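Local coordinates for protein NDP-N-acetyl-D-galactosaminuronic acid dehydrogenase (Methanosarcina mazei Go1, PDB 3G79) that probably catalyses the NAD-dependent oxidation of UDP-N-acetyl-D-mannosamine to UDP-N-acetyl-D-mannosaminouronate, consuming two NAD+ per sugar, at residues His300-Val305 with Ala318-Val323; Gln245-Asn250 with Arg326-Phe331; Glu238-Asp243 with Lys296-Leu301. All coordinates share one frame; numbering follows the deposited sequence.

All three contacts are buried in the all-helical middle of the chain, between the NAD-binding and UDP-binding domains, and all touch the second subunit. Three helices are joined pairwise: 293-305 with the start of 321-345 in contact 1, 228-258 with 321-345 in contact 2, and 228-258 with 293-305 in contact 3. Contact 1, farthest of the three from the chain's centre, rests on a carboxylate bound to a helix cap. Contact 2 pairs two perpendicular amides beside alanine and valine, whereas contact 3, nearest the centre, mixes threonine packing with an amide-carboxylate pair. Asp243 of contact 3 grips Arg326 and Asn329 of contact 2, and Tyr322 of contact 1 lies on Thr240 and Thr298.

Contact 1 (His300-Val305 with Ala318-Val323); sequences HLERGV and ADSIYV
The N-cap of helix 321-345, in the helical central domain of this UDP-sugar dehydrogenase, is held by Glu302 from near the end of helix 293-305. Ser320 is the capping residue, and its OG donates to Glu302 OE2 over 2.6 Å, reaching the carboxylate on its syn side, 24° out of plane. A bend at chi2 (-54°) turns the glutamate's end towards the serine. OE2 also lies 3.4 Å from Val323 CG2 and sits at the edge of the Tyr322 ring, 3.8 Å from CD2. The other oxygen, OE1, bonds to Tyr255 OH of the second subunit, so the carboxylate ties the cap to the dimer interface. Replacing Glu302 by an alanine is likely to leave both the Ser320 hydroxyl and that tyrosine without their carboxylate partner and open a gap beside Val323. Next to the polar pair, Leu301 CD1 packs obliquely against Tyr322 CE2 at 3.7 Å, while Tyr322 OH bonds to Ala248 O of the second subunit. Ser320 OG also bonds to Gln251 NE2 of that subunit. The same oxygen caps the first turn, accepting from Tyr322 N at 3.0 Å and, weakly, from Val323 N at 3.5 Å.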
loop_
_atom_site.group_PDB
_atom_site.type_symbol
_atom_site.label_atom_id
_atom_site.label_comp_id
_atom_site.label_asym_id
_atom_site.label_seq_id
_atom_site.Cartn_x
_atom_site.Cartn_y
_atom_site.Cartn_z
ATOM N N HIS A 300 -7.061 -9.493 15.546
ATOM C CA HIS A 300 -6.045 -9.362 16.580
ATOM C C HIS A 300 -5.543 -7.926 16.874
ATOM O O HIS A 300 -5.369 -7.585 18.045
ATOM C CB HIS A 300 -4.896 -10.305 16.314
ATOM C CG HIS A 300 -5.326 -11.729 16.232
ATOM N ND1 HIS A 300 -5.063 -12.531 15.143
ATOM C CD2 HIS A 300 -6.024 -12.491 17.104
ATOM C CE1 HIS A 300 -5.572 -13.730 15.349
ATOM N NE2 HIS A 300 -6.177 -13.726 16.523
ATOM N N LEU A 301 -5.341 -7.099 15.840
ATOM C CA LEU A 301 -5.005 -5.670 16.038
ATOM C C LEU A 301 -6.142 -4.953 16.732
ATOM O O LEU A 301 -5.949 -4.217 17.711
ATOM C CB LEU A 301 -4.724 -4.936 14.708
ATOM C CG LEU A 301 -3.323 -4.515 14.275
ATOM C CD1 LEU A 301 -3.401 -3.276 13.351
ATOM C CD2 LEU A 301 -2.471 -4.199 15.464
ATOM N N GLU A 302 -7.332 -5.162 16.198
ATOM C CA GLU A 302 -8.515 -4.599 16.792
ATOM C C GLU A 302 -8.605 -4.933 18.252
ATOM O O GLU A 302 -8.669 -4.010 19.039
ATOM C CB GLU A 302 -9.773 -5.003 16.035
ATOM C CG GLU A 302 -9.725 -4.630 14.593
ATOM C CD GLU A 302 -9.430 -3.119 14.290
ATOM O OE1 GLU A 302 -9.576 -2.235 15.155
ATOM O OE2 GLU A 302 -9.067 -2.816 13.144
ATOM N N ARG A 303 -8.599 -6.217 18.641
ATOM C CA ARG A 303 -8.634 -6.554 20.069
ATOM C C ARG A 303 -7.424 -5.897 20.740
ATOM O O ARG A 303 -7.567 -5.230 21.758
ATOM C CB ARG A 303 -8.611 -8.051 20.316
ATOM C CG ARG A 303 -8.857 -8.396 21.784
ATOM C CD ARG A 303 -8.492 -9.845 22.153
ATOM N NE ARG A 303 -9.612 -10.769 22.016
ATOM C CZ ARG A 303 -9.738 -11.657 21.029
ATOM N NH1 ARG A 303 -8.797 -11.737 20.081
ATOM N NH2 ARG A 303 -10.812 -12.458 20.966
ATOM N N GLY A 304 -6.252 -6.043 20.128
ATOM C CA GLY A 304 -5.014 -5.472 20.655
ATOM C C GLY A 304 -5.033 -3.988 21.029
ATOM O O GLY A 304 -4.438 -3.587 22.033
ATOM N N VAL A 305 -5.730 -3.179 20.231
ATOM C CA VAL A 305 -5.763 -1.759 20.468
ATOM C C VAL A 305 -6.478 -1.451 21.789
ATOM O O VAL A 305 -6.308 -0.380 22.369
ATOM C CB VAL A 305 -6.305 -0.987 19.213
ATOM C CG1 VAL A 305 -7.818 -0.902 19.176
ATOM C CG2 VAL A 305 -5.716 0.392 19.159
ATOM N N ALA A 318 -16.293 6.217 12.301
ATOM C CA ALA A 318 -15.174 5.282 12.118
ATOM C C ALA A 318 -15.388 4.125 11.173
ATOM O O ALA A 318 -15.803 4.270 10.049
ATOM C CB ALA A 318 -14.740 4.721 13.491
ATOM N N ASP A 319 -15.132 2.943 11.694
ATOM C CA ASP A 319 -14.739 1.775 10.919
ATOM C C ASP A 319 -13.267 1.947 10.684
ATOM O O ASP A 319 -12.812 2.923 10.087
ATOM C CB ASP A 319 -15.536 1.574 9.631
ATOM C CG ASP A 319 -16.923 0.965 9.878
ATOM O OD1 ASP A 319 -17.426 1.054 11.033
ATOM O OD2 ASP A 319 -17.515 0.416 8.906
ATOM N N SER A 320 -12.533 1.032 11.296
ATOM C CA SER A 320 -11.143 0.842 11.071
ATOM C C SER A 320 -11.055 0.550 9.615
ATOM O O SER A 320 -11.831 -0.268 9.074
ATOM C CB SER A 320 -10.706 -0.374 11.843
ATOM O OG SER A 320 -9.451 -0.874 11.419
ATOM N N ILE A 321 -10.110 1.209 8.964
ATOM C CA ILE A 321 -9.744 0.836 7.605
ATOM C C ILE A 321 -9.506 -0.665 7.465
ATOM O O ILE A 321 -9.837 -1.253 6.449
ATOM C CB ILE A 321 -8.487 1.595 7.137
ATOM C CG1 ILE A 321 -8.828 3.067 6.949
ATOM C CG2 ILE A 321 -7.999 1.052 5.834
ATOM C CD1 ILE A 321 -7.626 3.925 6.939
ATOM N N TYR A 322 -8.937 -1.301 8.463
ATOM C CA TYR A 322 -8.542 -2.698 8.236
ATOM C C TYR A 322 -9.786 -3.543 8.267
ATOM O O TYR A 322 -9.939 -4.452 7.459
ATOM C CB TYR A 322 -7.523 -3.176 9.272
ATOM C CG TYR A 322 -6.451 -2.160 9.577
ATOM C CD1 TYR A 322 -5.702 -1.545 8.540
ATOM C CD2 TYR A 322 -6.151 -1.830 10.888
ATOM C CE1 TYR A 322 -4.681 -0.614 8.818
ATOM C CE2 TYR A 322 -5.137 -0.899 11.182
ATOM C CZ TYR A 322 -4.406 -0.296 10.143
ATOM O OH TYR A 322 -3.413 0.604 10.481
ATOM N N VAL A 323 -10.710 -3.199 9.165
ATOM C CA VAL A 323 -11.955 -3.962 9.339
ATOM C C VAL A 323 -12.714 -3.956 8.011
ATOM O O VAL A 323 -13.254 -4.985 7.590
ATOM C CB VAL A 323 -12.780 -3.392 10.504
ATOM C CG1 VAL A 323 -14.260 -3.921 10.505
ATOM C CG2 VAL A 323 -12.081 -3.675 11.838
#

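Contact 2 (Gln245-Asn250 with Arg326-Phe331); sequences QIAAIN and RKVNDF
The amide of Asn329 lies at a helix crossing between Ala247 CB, obliquely above one side, 3.6 Å from Asn329 CG, and Ile246 CG2, obliquely on the other. The two helices, 228-258 and 321-345, belong to the helical middle of the chain; their short segments cross at 58° with axes 8.6 Å apart. The small Ala247 lets the backbones come close, its CA 5.4 Å from that of Asn329. With its CG anti to its own carbonyl carbon, Asn329 sends its side chain across this narrow gap. Its OD1 accepts a hydrogen bond of 2.9 Å from Asn250 ND2, one turn further along helix 228-258. The two amides stand perpendicular, and the donor arrives tilted 33° from the carbonyl plane of Asn329, on the side where Ile246 lies. OD1 is further enclosed by Ile246 CG2, at 3.2 Å, and by the CA of Ala247. Each amide also has a partner for its other end. Asn329 ND2 bonds to Asp243 OD1, and Asn250 OD1 takes the backbone N-H of Gly286, so both buried amides are fixed in rotation. Asp243 OD1 also holds Arg326 NH1, and the other end of that guanidinium forms a salt bridge along its own helix, NH2 to Asp330 OD1. Beside the amide pair, Val328 completes the apolar part of the crossing. Its CG1, anti to the backbone N, lies 3.9 Å from Ala247 CB and 3.4 Å from the carbonyl oxygen of Ala247.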
loop_
_atom_site.group_PDB
_atom_site.type_symbol
_atom_site.label_atom_id
_atom_site.label_comp_id
_atom_site.label_asym_id
_atom_site.label_seq_id
_atom_site.Cartn_x
_atom_site.Cartn_y
_atom_site.Cartn_z
ATOM N N GLN A 245 -3.800 -4.057 0.947
ATOM C CA GLN A 245 -3.430 -3.800 -0.460
ATOM C C GLN A 245 -4.267 -4.624 -1.416
ATOM O O GLN A 245 -4.541 -4.222 -2.569
ATOM C CB GLN A 245 -1.913 -3.830 -0.800
ATOM C CG GLN A 245 -1.079 -4.869 -0.150
ATOM C CD GLN A 245 0.472 -4.609 -0.131
ATOM O OE1 GLN A 245 1.149 -5.052 0.827
ATOM N NE2 GLN A 245 1.018 -3.930 -1.160
ATOM N N ILE A 246 -4.728 -5.766 -0.921
ATOM C CA ILE A 246 -5.506 -6.655 -1.746
ATOM C C ILE A 246 -6.911 -6.115 -1.818
ATOM O O ILE A 246 -7.567 -6.168 -2.852
ATOM C CB ILE A 246 -5.501 -8.059 -1.175
ATOM C CG1 ILE A 246 -4.189 -8.769 -1.521
ATOM C CG2 ILE A 246 -6.761 -8.898 -1.675
ATOM C CD1 ILE A 246 -3.982 -10.042 -0.648
ATOM N N ALA A 247 -7.405 -5.618 -0.706
ATOM C CA ALA A 247 -8.736 -5.118 -0.728
ATOM C C ALA A 247 -8.766 -3.877 -1.616
ATOM O O ALA A 247 -9.736 -3.705 -2.354
ATOM C CB ALA A 247 -9.265 -4.853 0.663
ATOM N N ALA A 248 -7.674 -3.099 -1.610
ATOM C CA ALA A 248 -7.492 -1.944 -2.527
ATOM C C ALA A 248 -7.695 -2.218 -3.997
ATOM O O ALA A 248 -8.477 -1.465 -4.627
ATOM C CB ALA A 248 -6.130 -1.256 -2.341
ATOM N N ILE A 249 -6.995 -3.218 -4.574
ATOM C CA ILE A 249 -7.166 -3.413 -6.015
ATOM C C ILE A 249 -8.503 -4.083 -6.265
ATOM O O ILE A 249 -9.135 -3.799 -7.286
ATOM C CB ILE A 249 -6.119 -4.303 -6.785
ATOM C CG1 ILE A 249 -5.147 -4.933 -5.852
ATOM C CG2 ILE A 249 -5.569 -3.629 -8.126
ATOM C CD1 ILE A 249 -5.757 -6.136 -5.228
ATOM N N ASN A 250 -8.884 -5.005 -5.373
ATOM C CA ASN A 250 -10.128 -5.729 -5.526
ATOM C C ASN A 250 -11.191 -4.683 -5.684
ATOM O O ASN A 250 -12.010 -4.764 -6.577
ATOM C CB ASN A 250 -10.425 -6.627 -4.312
ATOM C CG ASN A 250 -9.747 -7.984 -4.419
ATOM O OD1 ASN A 250 -9.344 -8.408 -5.506
ATOM N ND2 ASN A 250 -9.639 -8.690 -3.295
ATOM N N ARG A 326 -11.173 -6.257 5.450
ATOM C CA ARG A 326 -11.669 -7.630 5.618
ATOM C C ARG A 326 -13.013 -7.837 4.896
ATOM O O ARG A 326 -13.273 -8.914 4.355
ATOM C CB ARG A 326 -11.783 -8.012 7.106
ATOM C CG ARG A 326 -10.447 -8.319 7.823
ATOM C CD ARG A 326 -9.558 -9.324 7.058
ATOM N NE ARG A 326 -10.360 -10.398 6.495
ATOM C CZ ARG A 326 -10.133 -10.993 5.342
ATOM N NH1 ARG A 326 -9.090 -10.687 4.561
ATOM N NH2 ARG A 326 -10.947 -11.944 4.974
ATOM N N LYS A 327 -13.852 -6.805 4.841
ATOM C CA LYS A 327 -15.174 -7.000 4.243
ATOM C C LYS A 327 -15.150 -6.962 2.711
ATOM O O LYS A 327 -15.942 -7.667 2.055
ATOM C CB LYS A 327 -16.175 -6.000 4.772
ATOM C CG LYS A 327 -16.593 -6.188 6.216
ATOM C CD LYS A 327 -17.378 -4.911 6.597
ATOM C CE LYS A 327 -17.812 -4.847 8.057
ATOM N NZ LYS A 327 -18.109 -3.428 8.334
ATOM N N VAL A 328 -14.273 -6.123 2.146
ATOM C CA VAL A 328 -14.092 -6.045 0.694
ATOM C C VAL A 328 -13.646 -7.449 0.259
ATOM O O VAL A 328 -14.357 -8.153 -0.481
ATOM C CB VAL A 328 -13.118 -4.904 0.298
ATOM C CG1 VAL A 328 -12.684 -4.989 -1.145
ATOM C CG2 VAL A 328 -13.770 -3.572 0.518
ATOM N N ASN A 329 -12.533 -7.896 0.810
ATOM C CA ASN A 329 -11.988 -9.201 0.509
ATOM C C ASN A 329 -12.937 -10.393 0.780
ATOM O O ASN A 329 -12.942 -11.356 -0.008
ATOM C CB ASN A 329 -10.654 -9.354 1.236
ATOM C CG ASN A 329 -9.549 -8.460 0.644
ATOM O OD1 ASN A 329 -9.632 -8.001 -0.510
ATOM N ND2 ASN A 329 -8.499 -8.218 1.436
ATOM N N ASP A 330 -13.745 -10.321 1.855
ATOM C CA ASP A 330 -14.789 -11.337 2.135
ATOM C C ASP A 330 -15.901 -11.312 1.091
ATOM O O ASP A 330 -16.622 -12.309 0.955
ATOM C CB ASP A 330 -15.463 -11.195 3.535
ATOM C CG ASP A 330 -14.603 -11.725 4.718
ATOM O OD1 ASP A 330 -13.652 -12.480 4.514
ATOM O OD2 ASP A 330 -14.899 -11.356 5.884
ATOM N N PHE A 331 -16.034 -10.201 0.364
ATOM C CA PHE A 331 -17.117 -10.044 -0.585
ATOM C C PHE A 331 -16.874 -10.728 -1.903
ATOM O O PHE A 331 -17.812 -11.083 -2.619
ATOM C CB PHE A 331 -17.366 -8.561 -0.853
ATOM C CG PHE A 331 -18.457 -8.296 -1.854
ATOM C CD1 PHE A 331 -19.782 -8.705 -1.602
ATOM C CD2 PHE A 331 -18.175 -7.623 -3.034
ATOM C CE1 PHE A 331 -20.808 -8.428 -2.520
ATOM C CE2 PHE A 331 -19.187 -7.359 -3.960
ATOM C CZ PHE A 331 -20.504 -7.752 -3.704
#

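Contact 3 (Glu238-Asp243 with Lys296-Leu301); sequences ENTFRD and KDTYHL
Thr240 and Thr298 meet at the crossing of helices 228-258 and 293-305, and with Asp297 they account for most of the buried surface. Methyl CG2 of Thr298 lies beside the hydroxyl of Thr240, 3.3 Å from OG1, its CB-CG2 bond broadside to that oxygen. Thr298 OG1, unstaggered at chi1 109°, leaves CG2 nearly eclipsing the backbone N. Thr240 OG1 turns back weakly to Thr236 O on its own helix. Thr298 CG2 also lies 4.0 Å from Asp243 OD2; the other oxygen, OD1, is the one held by Asn329 and Arg326. Asp297 is the polar side of the contact: its OD2 accepts from Asn239 ND2, with amide and carboxylate planes 50° apart. That bond is modelled at 2.4 Å, so its exact length is doubtful. Lys235 makes a long, weak ion pair with the same carboxylate oxygen, and Asn239 also touches Cys293, a grouping consistent with the active-site region of UDP-sugar dehydrogenases. The segments cross at -120° with axes 8.4 Å apart, helix 293-305 being kinked around Thr298 and Tyr299. Helix 321-345 completes the bundle, laying Tyr322 against both threonines, while helix 228-258 follows directly from strand 223-227, an outermost strand of the NAD-binding sheet.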
loop_
_atom_site.group_PDB
_atom_site.type_symbol
_atom_site.label_atom_id
_atom_site.label_comp_id
_atom_site.label_asym_id
_atom_site.label_seq_id
_atom_site.Cartn_x
_atom_site.Cartn_y
_atom_site.Cartn_z
ATOM N N GLU A 238 1.955 -6.837 9.314
ATOM C CA GLU A 238 2.374 -7.206 7.943
ATOM C C GLU A 238 1.263 -7.899 7.176
ATOM O O GLU A 238 1.086 -7.658 5.999
ATOM C CB GLU A 238 3.756 -7.902 7.828
ATOM C CG GLU A 238 4.161 -8.845 8.910
ATOM C CD GLU A 238 5.686 -9.018 9.014
ATOM O OE1 GLU A 238 6.431 -8.033 9.163
ATOM O OE2 GLU A 238 6.147 -10.163 8.985
ATOM N N ASN A 239 0.478 -8.718 7.855
ATOM C CA ASN A 239 -0.637 -9.356 7.209
ATOM C C ASN A 239 -1.776 -8.384 6.949
ATOM O O ASN A 239 -2.333 -8.363 5.877
ATOM C CB ASN A 239 -1.072 -10.538 8.039
ATOM C CG ASN A 239 0.013 -11.573 8.121
ATOM O OD1 ASN A 239 0.629 -11.895 7.109
ATOM N ND2 ASN A 239 0.283 -12.082 9.317
ATOM N N THR A 240 -2.105 -7.569 7.936
ATOM C CA THR A 240 -3.087 -6.504 7.789
ATOM C C THR A 240 -2.828 -5.559 6.557
ATOM O O THR A 240 -3.714 -5.326 5.712
ATOM C CB THR A 240 -3.162 -5.748 9.141
ATOM O OG1 THR A 240 -3.787 -6.611 10.111
ATOM C CG2 THR A 240 -3.952 -4.430 9.023
ATOM N N PHE A 241 -1.602 -5.051 6.440
ATOM C CA PHE A 241 -1.268 -4.115 5.378
ATOM C C PHE A 241 -1.353 -4.800 4.027
ATOM O O PHE A 241 -1.871 -4.216 3.083
ATOM C CB PHE A 241 0.108 -3.478 5.642
ATOM C CG PHE A 241 0.031 -2.273 6.511
ATOM C CD1 PHE A 241 -0.726 -2.285 7.673
ATOM C CD2 PHE A 241 0.664 -1.102 6.150
ATOM C CE1 PHE A 241 -0.821 -1.158 8.470
ATOM C CE2 PHE A 241 0.558 0.035 6.938
ATOM C CZ PHE A 241 -0.166 0.006 8.098
ATOM N N ARG A 242 -0.893 -6.055 3.959
ATOM C CA ARG A 242 -1.042 -6.882 2.749
ATOM C C ARG A 242 -2.519 -7.063 2.435
ATOM O O ARG A 242 -2.936 -6.806 1.316
ATOM C CB ARG A 242 -0.317 -8.271 2.821
ATOM C CG ARG A 242 -0.806 -9.272 1.733
ATOM C CD ARG A 242 0.162 -10.415 1.355
ATOM N NE ARG A 242 1.105 -9.925 0.365
ATOM C CZ ARG A 242 1.327 -10.453 -0.837
ATOM N NH1 ARG A 242 0.712 -11.573 -1.234
ATOM N NH2 ARG A 242 2.195 -9.844 -1.634
ATOM N N ASP A 243 -3.295 -7.464 3.439
ATOM C CA ASP A 243 -4.721 -7.663 3.296
ATOM C C ASP A 243 -5.391 -6.412 2.767
ATOM O O ASP A 243 -6.217 -6.458 1.875
ATOM C CB ASP A 243 -5.334 -8.110 4.626
ATOM C CG ASP A 243 -6.795 -8.455 4.500
ATOM O OD1 ASP A 243 -7.195 -9.044 3.478
ATOM O OD2 ASP A 243 -7.566 -8.141 5.418
ATOM N N LYS A 296 -7.223 -13.141 9.643
ATOM C CA LYS A 296 -7.498 -13.154 11.078
ATOM C C LYS A 296 -6.741 -12.113 11.843
ATOM O O LYS A 296 -7.155 -11.705 12.921
ATOM C CB LYS A 296 -7.188 -14.518 11.677
ATOM C CG LYS A 296 -8.362 -15.392 11.673
ATOM C CD LYS A 296 -8.020 -16.754 11.151
ATOM C CE LYS A 296 -7.243 -17.601 12.154
ATOM N NZ LYS A 296 -7.672 -19.022 11.997
ATOM N N ASP A 297 -5.619 -11.700 11.299
ATOM C CA ASP A 297 -4.743 -10.812 12.009
ATOM C C ASP A 297 -5.417 -9.485 12.331
ATOM O O ASP A 297 -5.154 -8.933 13.373
ATOM C CB ASP A 297 -3.402 -10.620 11.241
ATOM C CG ASP A 297 -2.391 -11.770 11.501
ATOM O OD1 ASP A 297 -2.760 -12.782 12.145
ATOM O OD2 ASP A 297 -1.213 -11.662 11.082
ATOM N N THR A 298 -6.296 -8.953 11.491
ATOM C CA THR A 298 -6.685 -7.596 11.808
ATOM C C THR A 298 -7.613 -7.593 12.988
ATOM O O THR A 298 -7.693 -6.602 13.678
ATOM C CB THR A 298 -7.215 -6.716 10.618
ATOM O OG1 THR A 298 -8.627 -6.488 10.731
ATOM C CG2 THR A 298 -6.884 -7.251 9.283
ATOM N N TYR A 299 -8.296 -8.710 13.232
ATOM C CA TYR A 299 -9.110 -8.857 14.449
ATOM C C TYR A 299 -8.239 -8.885 15.659
ATOM O O TYR A 299 -8.634 -8.336 16.675
ATOM C CB TYR A 299 -10.090 -10.058 14.406
ATOM C CG TYR A 299 -10.983 -9.949 13.194
ATOM C CD1 TYR A 299 -11.837 -8.841 13.019
ATOM C CD2 TYR A 299 -10.901 -10.890 12.169
ATOM C CE1 TYR A 299 -12.645 -8.725 11.862
ATOM C CE2 TYR A 299 -11.687 -10.782 11.020
ATOM C CZ TYR A 299 -12.551 -9.696 10.870
ATOM O OH TYR A 299 -13.271 -9.607 9.717
ATOM N N HIS A 300 -7.061 -9.493 15.546
ATOM C CA HIS A 300 -6.045 -9.362 16.580
ATOM C C HIS A 300 -5.543 -7.926 16.874
ATOM O O HIS A 300 -5.369 -7.585 18.045
ATOM C CB HIS A 300 -4.896 -10.305 16.314
ATOM C CG HIS A 300 -5.326 -11.729 16.232
ATOM N ND1 HIS A 300 -5.063 -12.531 15.143
ATOM C CD2 HIS A 300 -6.024 -12.491 17.104
ATOM C CE1 HIS A 300 -5.572 -13.730 15.349
ATOM N NE2 HIS A 300 -6.177 -13.726 16.523
ATOM N N LEU A 301 -5.341 -7.099 15.840
ATOM C CA LEU A 301 -5.005 -5.670 16.038
ATOM C C LEU A 301 -6.142 -4.953 16.732
ATOM O O LEU A 301 -5.949 -4.217 17.711
ATOM C CB LEU A 301 -4.724 -4.936 14.708
ATOM C CG LEU A 301 -3.323 -4.515 14.275
ATOM C CD1 LEU A 301 -3.401 -3.276 13.351
ATOM C CD2 LEU A 301 -2.471 -4.199 15.464
#